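Local coordinates for RagA protein (Porphyromonas gingivalis, PDB 6SLN), which probably imports nutrients across the outer membrane of Porphyromonas gingivalis, acting as a TonB-dependent receptor with a plugged beta-barrel, at residues T192-A197 / F573-Y578; A605-V610 / L675-Q680. One frame throughout, in Å; residues are numbered along the deposited sequence.

Contact 1: residues T192-A197 / F573-Y578; sequences TSIYGA and FSRFNY
I194 stands against F573 with their CA atoms 6.4 Å apart, and S193 faces R575 at 7.3 Å between CA atoms, which sets a type I beta turn spanning T192 to Y195 beside the extended strand segment 573-578. At these separations side chains, with one backbone carbonyl, make the contact, and I194 is the central residue. Its branch carbon CB approaches the rim of the phenyl ring, 3.8 Å from F573 CE2, while its carbonyl oxygen O sits over the middle of one ring face, 4.1 Å above the F573 plane. The F573 side chain leaves the strand toward the turn, and CG set between the backbone N and the carbonyl carbon (chi1 58°) places the ring with that face to I194 O. Two residues on, R575 sends CG anti to its backbone N (chi1 -180°), and bends at chi2 and chi3 bring the guanidinium to the I194 methyls. The methyl I194 CG2 lies 3.7 Å from R575 NE, and the end methyl CD1 meets R575 NH2, approaching the guanidinium obliquely. I194 is thus wedged between a ring and a charged group, while its CG1 leans on the Y195 ring, 3.4 Å above the plane and toward the rim. S193 adds a looser touch, its OG 4.3 Å from R575 CG; that hydroxyl is hydrogen-bonded to S190 O. The principle illustrated is that an apolar side chain on a turn packs on the wall while one backbone carbonyl, S193 O, is held by R591 NE of the adjacent strand 584-595. Here a plug loop meets the inner wall of the barrel, the plug-in-barrel arrangement of TonB-dependent receptors.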
ATOM      1  N   THR A 192      27.695 -11.579  30.338  1.00 61.16           N
ATOM      2  CA  THR A 192      26.462 -11.401  29.583  1.00 63.98           C
ATOM      3  C   THR A 192      25.250 -11.928  30.338  1.00 63.94           C
ATOM      4  O   THR A 192      24.294 -12.401  29.725  1.00 68.86           O
ATOM      5  CB  THR A 192      26.554 -12.089  28.222  1.00 67.15           C
ATOM      6  OG1 THR A 192      26.474 -13.509  28.391  1.00 74.10           O
ATOM      7  CG2 THR A 192      27.856 -11.761  27.560  1.00 68.08           C
ATOM      8  N   SER A 193      25.275 -11.864  31.664  1.00 61.17           N
ATOM      9  CA  SER A 193      24.236 -12.526  32.441  1.00 59.41           C
ATOM     10  C   SER A 193      22.918 -11.749  32.499  1.00 62.90           C
ATOM     11  O   SER A 193      21.868 -12.368  32.709  1.00 63.16           O
ATOM     12  CB  SER A 193      24.750 -12.802  33.845  1.00 58.96           C
ATOM     13  OG  SER A 193      25.452 -11.686  34.346  1.00 66.55           O
ATOM     14  N   ILE A 194      22.924 -10.431  32.283  1.00 57.39           N
ATOM     15  CA  ILE A 194      21.694  -9.645  32.368  1.00 60.41           C
ATOM     16  C   ILE A 194      21.034  -9.425  31.000  1.00 62.40           C
ATOM     17  O   ILE A 194      20.057  -8.680  30.907  1.00 62.41           O
ATOM     18  CB  ILE A 194      21.948  -8.309  33.083  1.00 61.60           C
ATOM     19  CG1 ILE A 194      22.746  -7.362  32.191  1.00 66.78           C
ATOM     20  CG2 ILE A 194      22.678  -8.548  34.389  1.00 58.25           C
ATOM     21  CD1 ILE A 194      23.259  -6.113  32.906  1.00 69.55           C
ATOM     22  N   TYR A 195      21.513 -10.087  29.948  1.00 66.15           N
ATOM     23  CA  TYR A 195      20.906 -10.038  28.620  1.00 59.82           C
ATOM     24  C   TYR A 195      20.370 -11.423  28.257  1.00 62.08           C
ATOM     25  O   TYR A 195      20.765 -12.435  28.848  1.00 68.90           O
ATOM     26  CB  TYR A 195      21.925  -9.526  27.582  1.00 53.04           C
ATOM     27  CG  TYR A 195      22.670  -8.329  28.126  1.00 56.52           C
ATOM     28  CD1 TYR A 195      22.082  -7.079  28.141  1.00 65.63           C
ATOM     29  CD2 TYR A 195      23.922  -8.465  28.704  1.00 63.71           C
ATOM     30  CE1 TYR A 195      22.736  -5.977  28.669  1.00 71.24           C
ATOM     31  CE2 TYR A 195      24.581  -7.374  29.250  1.00 68.46           C
ATOM     32  CZ  TYR A 195      23.981  -6.129  29.229  1.00 72.23           C
ATOM     33  OH  TYR A 195      24.625  -5.032  29.764  1.00 73.68           O
ATOM     34  N   GLY A 196      19.440 -11.479  27.303  1.00 57.49           N
ATOM     35  CA  GLY A 196      18.869 -12.787  27.052  1.00 68.00           C
ATOM     36  C   GLY A 196      18.072 -13.102  25.801  1.00 75.01           C
ATOM     37  O   GLY A 196      17.245 -14.017  25.828  1.00 81.04           O
ATOM     38  N   ALA A 197      18.272 -12.401  24.698  1.00 75.87           N
ATOM     39  CA  ALA A 197      17.656 -12.992  23.517  1.00 77.81           C
ATOM     40  C   ALA A 197      18.601 -14.013  22.913  1.00 72.01           C
ATOM     41  O   ALA A 197      18.170 -15.074  22.430  1.00 59.58           O
ATOM     42  CB  ALA A 197      17.280 -11.917  22.488  1.00 72.32           C
ATOM     43  N   PHE A 573      15.564 -11.856  35.783  1.00 39.48           N
ATOM     44  CA  PHE A 573      16.980 -12.152  35.933  1.00 42.74           C
ATOM     45  C   PHE A 573      17.518 -11.607  37.245  1.00 49.18           C
ATOM     46  O   PHE A 573      16.926 -10.735  37.883  1.00 55.08           O
ATOM     47  CB  PHE A 573      17.804 -11.619  34.760  1.00 39.66           C
ATOM     48  CG  PHE A 573      17.701 -10.126  34.532  1.00 49.40           C
ATOM     49  CD1 PHE A 573      16.681  -9.593  33.752  1.00 44.72           C
ATOM     50  CD2 PHE A 573      18.679  -9.256  35.032  1.00 49.23           C
ATOM     51  CE1 PHE A 573      16.615  -8.216  33.505  1.00 44.66           C
ATOM     52  CE2 PHE A 573      18.619  -7.866  34.788  1.00 39.91           C
ATOM     53  CZ  PHE A 573      17.593  -7.352  34.027  1.00 39.01           C
ATOM     54  N   SER A 574      18.664 -12.147  37.633  1.00 49.50           N
ATOM     55  CA  SER A 574      19.325 -11.766  38.863  1.00 57.18           C
ATOM     56  C   SER A 574      20.833 -11.806  38.662  1.00 67.82           C
ATOM     57  O   SER A 574      21.362 -12.576  37.849  1.00 70.48           O
ATOM     58  CB  SER A 574      18.943 -12.707  40.005  1.00 64.60           C
ATOM     59  OG  SER A 574      19.373 -14.009  39.672  1.00 70.48           O
ATOM     60  N   ARG A 575      21.518 -10.991  39.452  1.00 65.78           N
ATOM     61  CA  ARG A 575      22.968 -10.968  39.423  1.00 63.97           C
ATOM     62  C   ARG A 575      23.449 -10.558  40.805  1.00 65.01           C
ATOM     63  O   ARG A 575      22.949  -9.580  41.371  1.00 73.65           O
ATOM     64  CB  ARG A 575      23.481  -9.997  38.362  1.00 65.80           C
ATOM     65  CG  ARG A 575      24.990  -9.936  38.286  1.00 68.36           C
ATOM     66  CD  ARG A 575      25.479  -8.506  38.250  1.00 70.29           C
ATOM     67  NE  ARG A 575      25.309  -7.894  36.934  1.00 70.92           N
ATOM     68  CZ  ARG A 575      25.355  -6.584  36.718  1.00 81.77           C
ATOM     69  NH1 ARG A 575      25.560  -5.752  37.730  1.00 88.49           N
ATOM     70  NH2 ARG A 575      25.199  -6.101  35.494  1.00 87.46           N
ATOM     71  N   PHE A 576      24.410 -11.313  41.344  1.00 56.69           N
ATOM     72  CA  PHE A 576      24.925 -11.117  42.691  1.00 49.77           C
ATOM     73  C   PHE A 576      26.435 -10.976  42.640  1.00 55.78           C
ATOM     74  O   PHE A 576      27.103 -11.684  41.880  1.00 61.41           O
ATOM     75  CB  PHE A 576      24.535 -12.276  43.589  1.00 49.13           C
ATOM     76  CG  PHE A 576      23.067 -12.434  43.739  1.00 53.34           C
ATOM     77  CD1 PHE A 576      22.390 -11.770  44.746  1.00 57.58           C
ATOM     78  CD2 PHE A 576      22.352 -13.225  42.860  1.00 56.69           C
ATOM     79  CE1 PHE A 576      21.026 -11.906  44.889  1.00 59.18           C
ATOM     80  CE2 PHE A 576      20.978 -13.360  42.988  1.00 62.64           C
ATOM     81  CZ  PHE A 576      20.317 -12.701  44.010  1.00 63.72           C
ATOM     82  N   ASN A 577      26.966 -10.066  43.460  1.00 56.21           N
ATOM     83  CA  ASN A 577      28.385  -9.716  43.456  1.00 51.42           C
ATOM     84  C   ASN A 577      28.890  -9.667  44.889  1.00 61.90           C
ATOM     85  O   ASN A 577      28.473  -8.807  45.672  1.00 71.30           O
ATOM     86  CB  ASN A 577      28.620  -8.379  42.758  1.00 50.78           C
ATOM     87  CG  ASN A 577      27.812  -8.242  41.495  1.00 63.38           C
ATOM     88  OD1 ASN A 577      28.011  -8.995  40.543  1.00 68.47           O
ATOM     89  ND2 ASN A 577      26.887  -7.283  41.475  1.00 71.40           N
ATOM     90  N   TYR A 578      29.804 -10.570  45.219  1.00 60.82           N
ATOM     91  CA  TYR A 578      30.403 -10.665  46.539  1.00 60.45           C
ATOM     92  C   TYR A 578      31.870 -10.247  46.474  1.00 66.80           C
ATOM     93  O   TYR A 578      32.550 -10.461  45.467  1.00 68.60           O
ATOM     94  CB  TYR A 578      30.268 -12.091  47.056  1.00 67.63           C
ATOM     95  CG  TYR A 578      30.909 -12.348  48.384  1.00 76.09           C
ATOM     96  CD1 TYR A 578      32.266 -12.618  48.480  1.00 78.48           C
ATOM     97  CD2 TYR A 578      30.150 -12.362  49.545  1.00 82.01           C
ATOM     98  CE1 TYR A 578      32.857 -12.864  49.694  1.00 81.03           C
ATOM     99  CE2 TYR A 578      30.733 -12.617  50.769  1.00 82.78           C
ATOM    100  CZ  TYR A 578      32.088 -12.863  50.835  1.00 82.94           C
ATOM    101  OH  TYR A 578      32.681 -13.108  52.043  1.00 89.19           O
TER

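Contact 2: residues A605-V610 / L675-Q680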
ATOM      1  N   ALA A 605      13.025 -21.286  29.844  1.00 46.50           N
ATOM      2  CA  ALA A 605      14.401 -21.746  29.923  1.00 42.19           C
ATOM      3  C   ALA A 605      15.115 -20.982  31.032  1.00 44.01           C
ATOM      4  O   ALA A 605      15.069 -19.751  31.074  1.00 51.88           O
ATOM      5  CB  ALA A 605      15.110 -21.555  28.571  1.00 36.81           C
ATOM      6  N   TRP A 606      15.759 -21.710  31.927  1.00 44.26           N
ATOM      7  CA  TRP A 606      16.505 -21.115  33.017  1.00 44.49           C
ATOM      8  C   TRP A 606      17.985 -21.151  32.689  1.00 49.17           C
ATOM      9  O   TRP A 606      18.487 -22.132  32.122  1.00 59.16           O
ATOM     10  CB  TRP A 606      16.240 -21.858  34.328  1.00 55.37           C
ATOM     11  CG  TRP A 606      14.885 -21.587  34.894  1.00 52.58           C
ATOM     12  CD1 TRP A 606      13.747 -22.312  34.685  1.00 48.33           C
ATOM     13  CD2 TRP A 606      14.526 -20.509  35.761  1.00 53.58           C
ATOM     14  NE1 TRP A 606      12.699 -21.744  35.365  1.00 53.18           N
ATOM     15  CE2 TRP A 606      13.151 -20.637  36.036  1.00 52.82           C
ATOM     16  CE3 TRP A 606      15.235 -19.442  36.327  1.00 56.60           C
ATOM     17  CZ2 TRP A 606      12.467 -19.736  36.849  1.00 49.84           C
ATOM     18  CZ3 TRP A 606      14.554 -18.549  37.136  1.00 57.76           C
ATOM     19  CH2 TRP A 606      13.183 -18.704  37.392  1.00 54.97           C
ATOM     20  N   PHE A 607      18.683 -20.076  33.040  1.00 47.30           N
ATOM     21  CA  PHE A 607      20.108 -19.981  32.776  1.00 45.94           C
ATOM     22  C   PHE A 607      20.800 -19.407  33.998  1.00 48.04           C
ATOM     23  O   PHE A 607      20.199 -18.704  34.815  1.00 46.96           O
ATOM     24  CB  PHE A 607      20.416 -19.126  31.544  1.00 41.49           C
ATOM     25  CG  PHE A 607      19.740 -19.602  30.300  1.00 48.84           C
ATOM     26  CD1 PHE A 607      20.249 -20.676  29.585  1.00 46.72           C
ATOM     27  CD2 PHE A 607      18.587 -18.980  29.845  1.00 49.89           C
ATOM     28  CE1 PHE A 607      19.616 -21.117  28.427  1.00 49.70           C
ATOM     29  CE2 PHE A 607      17.953 -19.414  28.686  1.00 48.15           C
ATOM     30  CZ  PHE A 607      18.461 -20.484  27.978  1.00 45.81           C
ATOM     31  N   TYR A 608      22.080 -19.723  34.112  1.00 44.05           N
ATOM     32  CA  TYR A 608      22.840 -19.303  35.267  1.00 47.91           C
ATOM     33  C   TYR A 608      24.278 -19.100  34.849  1.00 52.82           C
ATOM     34  O   TYR A 608      24.717 -19.596  33.809  1.00 48.24           O
ATOM     35  CB  TYR A 608      22.796 -20.334  36.389  1.00 47.55           C
ATOM     36  CG  TYR A 608      23.375 -21.660  35.960  1.00 46.87           C
ATOM     37  CD1 TYR A 608      24.728 -21.950  36.132  1.00 52.50           C
ATOM     38  CD2 TYR A 608      22.566 -22.620  35.367  1.00 46.72           C
ATOM     39  CE1 TYR A 608      25.255 -23.161  35.733  1.00 59.91           C
ATOM     40  CE2 TYR A 608      23.078 -23.840  34.971  1.00 53.24           C
ATOM     41  CZ  TYR A 608      24.421 -24.106  35.149  1.00 63.05           C
ATOM     42  OH  TYR A 608      24.914 -25.327  34.742  1.00 65.90           O
ATOM     43  N   SER A 609      25.011 -18.398  35.707  1.00 53.35           N
ATOM     44  CA  SER A 609      26.437 -18.212  35.545  1.00 47.04           C
ATOM     45  C   SER A 609      27.057 -18.130  36.923  1.00 48.45           C
ATOM     46  O   SER A 609      26.429 -17.679  37.882  1.00 56.56           O
ATOM     47  CB  SER A 609      26.762 -16.940  34.762  1.00 48.05           C
ATOM     48  OG  SER A 609      27.136 -15.905  35.656  1.00 56.13           O
ATOM     49  N   VAL A 610      28.298 -18.554  37.016  1.00 46.98           N
ATOM     50  CA  VAL A 610      29.067 -18.405  38.234  1.00 48.24           C
ATOM     51  C   VAL A 610      30.441 -17.922  37.824  1.00 56.50           C
ATOM     52  O   VAL A 610      31.060 -18.503  36.926  1.00 60.73           O
ATOM     53  CB  VAL A 610      29.142 -19.729  39.011  1.00 55.49           C
ATOM     54  CG1 VAL A 610      29.483 -20.845  38.052  1.00 55.10           C
ATOM     55  CG2 VAL A 610      30.162 -19.641  40.129  1.00 50.45           C
ATOM     56  N   LEU A 675       9.917 -27.590  19.603  1.00 38.83           N
ATOM     57  CA  LEU A 675      10.887 -26.521  19.419  1.00 40.35           C
ATOM     58  C   LEU A 675      11.082 -25.742  20.711  1.00 42.95           C
ATOM     59  O   LEU A 675      10.116 -25.281  21.314  1.00 50.80           O
ATOM     60  CB  LEU A 675      10.419 -25.573  18.321  1.00 44.70           C
ATOM     61  CG  LEU A 675      11.547 -24.782  17.646  1.00 45.92           C
ATOM     62  CD1 LEU A 675      12.637 -25.718  17.101  1.00 49.08           C
ATOM     63  CD2 LEU A 675      10.985 -23.944  16.538  1.00 31.97           C
ATOM     64  N   SER A 676      12.337 -25.584  21.126  1.00 39.07           N
ATOM     65  CA  SER A 676      12.650 -24.802  22.315  1.00 36.51           C
ATOM     66  C   SER A 676      13.995 -24.107  22.114  1.00 46.06           C
ATOM     67  O   SER A 676      14.600 -24.158  21.034  1.00 43.87           O
ATOM     68  CB  SER A 676      12.621 -25.695  23.561  1.00 47.85           C
ATOM     69  OG  SER A 676      12.630 -24.941  24.772  1.00 52.61           O
ATOM     70  N   TRP A 677      14.445 -23.424  23.164  1.00 47.21           N
ATOM     71  CA  TRP A 677      15.732 -22.746  23.145  1.00 45.00           C
ATOM     72  C   TRP A 677      16.857 -23.686  22.744  1.00 54.15           C
ATOM     73  O   TRP A 677      16.868 -24.866  23.112  1.00 54.64           O
ATOM     74  CB  TRP A 677      16.052 -22.194  24.524  1.00 41.48           C
ATOM     75  CG  TRP A 677      15.192 -21.099  24.909  1.00 43.05           C
ATOM     76  CD1 TRP A 677      13.916 -21.188  25.370  1.00 43.14           C
ATOM     77  CD2 TRP A 677      15.524 -19.711  24.889  1.00 44.55           C
ATOM     78  NE1 TRP A 677      13.429 -19.939  25.645  1.00 48.77           N
ATOM     79  CE2 TRP A 677      14.395 -19.010  25.355  1.00 49.67           C
ATOM     80  CE3 TRP A 677      16.668 -18.994  24.537  1.00 34.89           C
ATOM     81  CZ2 TRP A 677      14.369 -17.619  25.460  1.00 49.29           C
ATOM     82  CZ3 TRP A 677      16.647 -17.619  24.653  1.00 50.40           C
ATOM     83  CH2 TRP A 677      15.506 -16.944  25.107  1.00 51.77           C
ATOM     84  N   GLU A 678      17.817 -23.142  21.993  1.00 55.47           N
ATOM     85  CA  GLU A 678      19.147 -23.730  21.901  1.00 47.51           C
ATOM     86  C   GLU A 678      19.935 -23.297  23.133  1.00 45.04           C
ATOM     87  O   GLU A 678      19.929 -22.120  23.501  1.00 50.47           O
ATOM     88  CB  GLU A 678      19.829 -23.287  20.607  1.00 38.89           C
ATOM     89  CG  GLU A 678      21.332 -23.479  20.531  1.00 37.63           C
ATOM     90  CD  GLU A 678      21.912 -22.969  19.196  1.00 47.69           C
ATOM     91  OE1 GLU A 678      21.576 -23.597  18.156  1.00 43.13           O
ATOM     92  OE2 GLU A 678      22.682 -21.954  19.187  1.00 35.93           O
ATOM     93  N   LYS A 679      20.550 -24.246  23.820  1.00 50.77           N
ATOM     94  CA  LYS A 679      21.163 -23.957  25.107  1.00 52.47           C
ATOM     95  C   LYS A 679      22.672 -24.090  25.002  1.00 53.76           C
ATOM     96  O   LYS A 679      23.193 -25.099  24.513  1.00 52.14           O
ATOM     97  CB  LYS A 679      20.578 -24.847  26.207  1.00 50.18           C
ATOM     98  CG  LYS A 679      19.160 -24.391  26.593  1.00 52.08           C
ATOM     99  CD  LYS A 679      18.582 -25.096  27.812  1.00 55.36           C
ATOM    100  CE  LYS A 679      17.709 -26.295  27.422  1.00 54.89           C
ATOM    101  NZ  LYS A 679      16.646 -26.006  26.415  1.00 51.59           N
ATOM    102  N   GLN A 680      23.360 -23.040  25.421  1.00 48.23           N
ATOM    103  CA  GLN A 680      24.797 -22.947  25.341  1.00 41.38           C
ATOM    104  C   GLN A 680      25.365 -22.832  26.741  1.00 50.15           C
ATOM    105  O   GLN A 680      24.734 -22.271  27.641  1.00 53.33           O
ATOM    106  CB  GLN A 680      25.226 -21.742  24.508  1.00 44.23           C
ATOM    107  CG  GLN A 680      25.221 -22.025  23.023  1.00 56.00           C
ATOM    108  CD  GLN A 680      25.769 -20.891  22.178  1.00 53.97           C
ATOM    109  OE1 GLN A 680      26.666 -20.147  22.597  1.00 54.81           O
ATOM    110  NE2 GLN A 680      25.213 -20.741  20.983  1.00 50.22           N
TER
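W677 presents one face to both A605 and F607, and aromatic contacts dominate the packing of strand segment 605-610 on segment 675-680, whose W677 leads into strand 678-691. The phenyl ring of F607 turns its edge to the indole, a T-shaped (edge-to-face) pair with centroids 5.7 Å apart, measured to the six-membered ring of W677, and planes at 68°. The second aromatic interaction is a CH-pi contact: A605 CB lies 3.7 Å from the centroid of the five-membered ring of W677, only 20° off its normal. F607 CZ comes in on the same side of the indole, but above the rim, 4.2 Å from W677 CE3. With CG anti to the carbonyl carbon (chi1 -69°), W677 turns this face to both. The indole is further fixed by W677 NE1, hydrogen-bonded to R603 O just before the strand segment.

Apolar packing extends this along the strand. K679 CG reaches the F607 ring at its edge, near its plane, 3.8 Å from F607 CE1, and the two side chains cross at about a right angle. The lysine's ammonium goes on to form a salt bridge with D709 on strand 696-715, leaving its aliphatic stem for the phenyl.

Strand 627-641 pairs with both 604-614 and 678-691, so side chains rather than backbone bonds join the two segments, in the antiparallel barrel wall characteristic of TonB-dependent receptors.

In the fold
Both segments of contact 1 come earlier in the sequence than those of contact 2, and the centres of the two contacts lie about 13 Å apart. They also touch: G196 O of the plug loop comes 3.5 Å from W677 CH2. In the barrel wall, strands 561-580, 584-595, 604-614, 627-641 and 678-691 are successive antiparallel neighbours, so contact 1 joins the plug to the first and contact 2 packs the third against the start of the fifth and the loop leading into it. R591 of strand 584-595 ties them, bonding S193 O and packing on both F573 and F607. Plug and wall thus meet at neighbouring points, as in the plug-in-barrel fold.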